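Local coordinates for protein beta subunit of photoactivated adenylyl cyclase (Beggiatoa sp. PS, PDB 5M2A) that probably makes cyclic AMP from ATP in response to blue light, which its flavin-binding BLUF domain senses, at residues F158-A163 / L285-P290; N181-I186 / H243-G248. One frame throughout, in Å; residues are numbered along the deposited sequence.

Contact 1 (F158-A163 / L285-P290); sequences FSDILA and LTRQLP. With MG (magnesium ion), chain G.
Arg-287 reaches out of the 3-10 turn that follows helix 274-285 and brings its guanidinium group against the end of strand 150-161, where Asp-160 receives it. The tight part of the contact is an end-on salt bridge in which both terminal nitrogens converge on one oxygen: Arg-287 NH2 lies 2.6 Å from Asp-160 OD1, and Arg-287 NH1 lies 2.8 Å from the same atom. OD1 sits at the guanidinium edge, close to its plane, but the carboxylate is turned 68° away from that plane. OD1 meets NH1 with its syn lone pair, whereas NH2 lies above the carboxylate plane, 42° out of it. The arginine gets there through a single bend at chi2 (66°), after which the chain runs extended. Leu-162 passes alongside it in the opposite direction, with Leu-162 CD1 3.7 Å from Arg-287 NE.

The other side is looser and wetter. Water 1 accepts from Arg-287 NE and from the backbone Ala-163 N, each 3.0 Å from its oxygen, and so links the two segments. Water 2 has only a weak bond from Arg-287 NH2, but it also binds the magnesium ion, 2.1 Å away. The same magnesium ion is bound by the carbonyl Ile-161 O at 2.5 Å, and Asp-160 and Asp-204 also belong to its site, as in the two-aspartate metal centre of class III nucleotide cyclases.

Arg-287 NH1 has a second salt-bridge partner in Glu-283 of helix 274-285, whose carboxylate lies close to that of Asp-160. Placed between these acidic groups, the guanidinium probably offsets their mutual repulsion. Its two-pronged hold on OD1 is likely to limit rotation of the Asp-160 carboxylate beside the metal, consistent with a second-shell role for Arg-287.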
# COMPACT_ATOMS: atom_id res chain seq x y z
N PHE A 158 15.47 3.42 -6.24
CA PHE A 158 15.25 1.98 -6.11
C PHE A 158 16.48 1.39 -5.43
O PHE A 158 17.60 1.68 -5.84
CB PHE A 158 15.06 1.27 -7.46
CG PHE A 158 13.67 1.33 -8.00
CD1 PHE A 158 12.69 0.50 -7.51
CD2 PHE A 158 13.34 2.20 -9.02
CE1 PHE A 158 11.40 0.53 -8.02
CE2 PHE A 158 12.05 2.25 -9.54
CZ PHE A 158 11.08 1.41 -9.03
N SER A 159 16.27 0.58 -4.39
CA SER A 159 17.37 -0.15 -3.79
C SER A 159 16.92 -1.58 -3.53
O SER A 159 15.76 -1.81 -3.19
CB SER A 159 17.84 0.50 -2.49
OG SER A 159 16.84 0.47 -1.48
N ASP A 160 17.82 -2.54 -3.69
CA ASP A 160 17.45 -3.92 -3.41
C ASP A 160 18.68 -4.69 -2.94
O ASP A 160 19.79 -4.15 -2.89
CB ASP A 160 16.77 -4.59 -4.61
CG ASP A 160 17.73 -4.99 -5.70
OD1 ASP A 160 18.90 -4.58 -5.68
OD2 ASP A 160 17.29 -5.74 -6.60
N ILE A 161 18.47 -5.95 -2.63
CA ILE A 161 19.44 -6.75 -1.90
C ILE A 161 20.31 -7.53 -2.87
O ILE A 161 19.80 -8.23 -3.75
CB ILE A 161 18.72 -7.71 -0.94
CG1 ILE A 161 17.95 -6.90 0.11
CG2 ILE A 161 19.71 -8.66 -0.30
CD1 ILE A 161 17.15 -7.75 1.10
N LEU A 162 21.63 -7.43 -2.69
CA LEU A 162 22.57 -8.16 -3.54
C LEU A 162 22.44 -9.66 -3.33
O LEU A 162 22.35 -10.13 -2.19
CB LEU A 162 24.01 -7.72 -3.23
CG LEU A 162 25.09 -8.38 -4.09
CD1 LEU A 162 24.98 -7.88 -5.52
CD2 LEU A 162 26.47 -8.12 -3.51
N ALA A 163 22.46 -10.41 -4.43
CA ALA A 163 22.38 -11.87 -4.40
C ALA A 163 21.15 -12.37 -3.65
O ALA A 163 21.19 -13.40 -2.98
CB ALA A 163 23.65 -12.49 -3.80
N LEU A 285 22.06 -2.42 -12.66
CA LEU A 285 23.37 -2.27 -13.29
C LEU A 285 24.51 -2.20 -12.28
O LEU A 285 25.64 -2.55 -12.64
CB LEU A 285 23.37 -1.01 -14.17
CG LEU A 285 24.65 -0.61 -14.90
CD1 LEU A 285 24.98 -1.62 -15.99
CD2 LEU A 285 24.48 0.78 -15.47
N THR A 286 24.25 -1.76 -11.04
CA THR A 286 25.31 -1.72 -10.04
C THR A 286 25.98 -3.08 -9.84
O THR A 286 27.13 -3.13 -9.40
CB THR A 286 24.80 -1.22 -8.69
OG1 THR A 286 23.81 -2.13 -8.17
CG2 THR A 286 24.22 0.19 -8.82
N ARG A 287 25.28 -4.18 -10.16
CA ARG A 287 25.89 -5.51 -10.07
C ARG A 287 27.12 -5.63 -10.96
O ARG A 287 28.01 -6.44 -10.67
CB ARG A 287 24.88 -6.58 -10.46
CG ARG A 287 24.04 -7.11 -9.32
CD ARG A 287 23.12 -6.04 -8.77
NE ARG A 287 22.27 -6.59 -7.73
CZ ARG A 287 21.38 -5.89 -7.05
NH1 ARG A 287 21.22 -4.60 -7.30
NH2 ARG A 287 20.65 -6.48 -6.11
N GLN A 288 27.17 -4.88 -12.05
CA GLN A 288 28.26 -4.93 -13.01
C GLN A 288 29.25 -3.79 -12.83
O GLN A 288 30.19 -3.67 -13.61
CB GLN A 288 27.72 -4.90 -14.44
CG GLN A 288 26.45 -5.71 -14.65
CD GLN A 288 25.82 -5.44 -16.00
OE1 GLN A 288 26.52 -5.10 -16.97
NE2 GLN A 288 24.51 -5.59 -16.08
N LEU A 289 29.06 -2.95 -11.81
CA LEU A 289 29.85 -1.75 -11.61
C LEU A 289 30.66 -1.85 -10.31
O LEU A 289 30.24 -2.51 -9.36
CB LEU A 289 28.96 -0.51 -11.54
CG LEU A 289 28.09 -0.24 -12.76
CD1 LEU A 289 27.15 0.92 -12.47
CD2 LEU A 289 28.96 0.05 -13.97
N PRO A 290 31.80 -1.19 -10.25
CA PRO A 290 32.57 -1.15 -9.00
C PRO A 290 32.03 -0.11 -8.02
O PRO A 290 32.76 0.35 -7.14
CB PRO A 290 33.99 -0.82 -9.46
CG PRO A 290 33.79 -0.06 -10.74
CD PRO A 290 32.56 -0.63 -11.39
MG MG G . 17.82 -8.37 -5.33
O HOH W 1 21.79 -9.51 -7.23
O HOH W 2 19.24 -9.37 -6.58

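Contact 2 (N181-I186 / H243-G248); sequences NRYFSI and HLLYTG
This is a buried contact in the cyclase domain between a helix and a strand with the loop leading into it: Tyr-183 of helix 173-193 meets Thr-247 of strand 247-258 and Leu-245 in the chain just before. The backbones stay well apart, the nearest CA atoms, those of Tyr-183 and Leu-245, being 8.1 Å from each other, so side chains span the gap. With CG opposite the backbone N (chi1 177°), the tyrosine ring is carried across it and the hydroxyl reaches Thr-247. There it makes a short hydrogen bond, Tyr-183 OH donating to Thr-247 OG1 at 2.7 Å, with the threonine oxygen near the ring plane. Nearer the helix the contact is apolar: Leu-245 crosses the tyrosine at about a right angle, its CD1 4.1 Å from Tyr-183 CD1 and its CD2 4.2 Å from Tyr-183 CB.

Both hydroxyls have further partners on strand 150-161, Tyr-183 OH being bonded to Ser-159 OG and Thr-247 OG1 to the carbonyl of Asp-160. A phenylalanine in place of Tyr-183 could keep the contact with Leu-245, but the loss of the hydroxyl would probably leave Thr-247 OG1 without its donor and Ser-159 OG without this partner. The Asp-160 carbonyl can only accept, so Thr-247 OG1 gives it its proton and takes that of Tyr-183. The hydroxyls thus form a directional chain that ties the helix to two neighbouring strands and satisfies polar groups in the interior.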
# COMPACT_ATOMS: atom_id res chain seq x y z
N ASN A 181 12.99 -7.63 6.59
CA ASN A 181 12.42 -6.60 7.48
C ASN A 181 13.49 -5.63 7.97
O ASN A 181 13.23 -4.43 8.11
CB ASN A 181 11.71 -7.24 8.67
CG ASN A 181 10.35 -7.80 8.32
OD1 ASN A 181 9.73 -7.38 7.34
ND2 ASN A 181 9.87 -8.76 9.11
N ARG A 182 14.68 -6.14 8.29
CA ARG A 182 15.74 -5.27 8.79
C ARG A 182 16.19 -4.31 7.70
O ARG A 182 16.37 -3.11 7.94
CB ARG A 182 16.92 -6.10 9.29
CG ARG A 182 18.02 -5.26 9.95
CD ARG A 182 17.49 -4.51 11.17
NE ARG A 182 18.57 -3.84 11.90
CZ ARG A 182 19.33 -4.45 12.81
NH1 ARG A 182 19.14 -5.73 13.09
NH2 ARG A 182 20.30 -3.78 13.44
N TYR A 183 16.36 -4.84 6.49
CA TYR A 183 16.70 -4.03 5.33
C TYR A 183 15.65 -2.96 5.07
O TYR A 183 15.96 -1.77 4.91
CB TYR A 183 16.86 -4.95 4.12
CG TYR A 183 17.15 -4.21 2.85
CD1 TYR A 183 18.38 -3.58 2.67
CD2 TYR A 183 16.21 -4.13 1.84
CE1 TYR A 183 18.65 -2.89 1.52
CE2 TYR A 183 16.48 -3.45 0.67
CZ TYR A 183 17.70 -2.83 0.52
OH TYR A 183 17.97 -2.15 -0.63
N PHE A 184 14.37 -3.36 5.03
CA PHE A 184 13.30 -2.37 4.87
C PHE A 184 13.30 -1.33 5.98
O PHE A 184 13.09 -0.14 5.73
CB PHE A 184 11.95 -3.07 4.81
CG PHE A 184 11.70 -3.81 3.53
CD1 PHE A 184 12.53 -3.64 2.42
CD2 PHE A 184 10.60 -4.67 3.42
CE1 PHE A 184 12.27 -4.34 1.22
CE2 PHE A 184 10.34 -5.35 2.25
CZ PHE A 184 11.18 -5.19 1.14
N SER A 185 13.46 -1.77 7.24
CA SER A 185 13.46 -0.83 8.36
C SER A 185 14.55 0.22 8.19
O SER A 185 14.31 1.42 8.41
CB SER A 185 13.65 -1.58 9.68
OG SER A 185 13.58 -0.70 10.79
N ILE A 186 15.75 -0.20 7.80
CA ILE A 186 16.86 0.72 7.63
C ILE A 186 16.59 1.68 6.49
O ILE A 186 16.75 2.90 6.63
CB ILE A 186 18.16 -0.07 7.39
CG1 ILE A 186 18.60 -0.77 8.67
CG2 ILE A 186 19.28 0.86 6.86
CD1 ILE A 186 19.67 -1.84 8.43
N HIS A 243 25.01 -10.75 8.24
CA HIS A 243 26.42 -10.64 7.90
C HIS A 243 26.64 -10.61 6.39
O HIS A 243 27.74 -10.28 5.94
CB HIS A 243 27.21 -11.79 8.52
CG HIS A 243 28.68 -11.74 8.24
ND1 HIS A 243 29.46 -10.65 8.57
CD2 HIS A 243 29.51 -12.64 7.66
CE1 HIS A 243 30.71 -10.88 8.20
NE2 HIS A 243 30.77 -12.08 7.65
N LEU A 244 25.60 -10.95 5.61
CA LEU A 244 25.71 -11.12 4.17
C LEU A 244 24.90 -10.10 3.40
O LEU A 244 24.63 -10.32 2.21
CB LEU A 244 25.25 -12.52 3.75
CG LEU A 244 26.11 -13.77 3.79
CD1 LEU A 244 27.39 -13.63 4.59
CD2 LEU A 244 25.25 -14.91 4.30
N LEU A 245 24.49 -9.00 4.04
CA LEU A 245 23.52 -8.06 3.47
C LEU A 245 24.23 -6.87 2.84
O LEU A 245 24.87 -6.06 3.53
CB LEU A 245 22.52 -7.62 4.55
CG LEU A 245 21.47 -6.55 4.20
CD1 LEU A 245 20.59 -6.97 3.04
CD2 LEU A 245 20.62 -6.22 5.44
N TYR A 246 24.09 -6.76 1.51
CA TYR A 246 24.59 -5.67 0.69
C TYR A 246 23.45 -5.12 -0.16
O TYR A 246 22.47 -5.81 -0.45
CB TYR A 246 25.71 -6.13 -0.26
CG TYR A 246 26.89 -6.77 0.41
CD1 TYR A 246 26.80 -8.04 0.95
CD2 TYR A 246 28.11 -6.10 0.47
CE1 TYR A 246 27.89 -8.64 1.54
CE2 TYR A 246 29.21 -6.70 1.06
CZ TYR A 246 29.09 -7.96 1.60
OH TYR A 246 30.18 -8.54 2.19
N THR A 247 23.61 -3.88 -0.61
CA THR A 247 22.57 -3.28 -1.43
C THR A 247 23.19 -2.67 -2.68
O THR A 247 24.39 -2.40 -2.74
CB THR A 247 21.78 -2.22 -0.64
OG1 THR A 247 20.60 -1.84 -1.37
CG2 THR A 247 22.62 -1.00 -0.36
N GLY A 248 22.36 -2.52 -3.71
CA GLY A 248 22.68 -1.69 -4.86
C GLY A 248 21.57 -0.69 -5.01
O GLY A 248 20.41 -0.98 -4.69

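How the contacts relate
Both contacts are largely buried and rest on the same sheet, in which strands 150-161 and 247-258 are antiparallel neighbours. All three touching residues of contact 2 are buried, whereas Arg-287 of contact 1 is partly exposed; the centres of the two contacts are about 13 Å apart. Their chemistry follows this placement. Contact 1, at the metal end of the strand, is ionic and partly hydrated, while contact 2 combines neutral hydroxyls with apolar packing. The two also touch directly: Thr-286 OG1 packs 3.5 Å from Gly-248 CA, and a probable backbone hydrogen bond, Leu-162 N to Tyr-246 O (2.9 Å), also joins them.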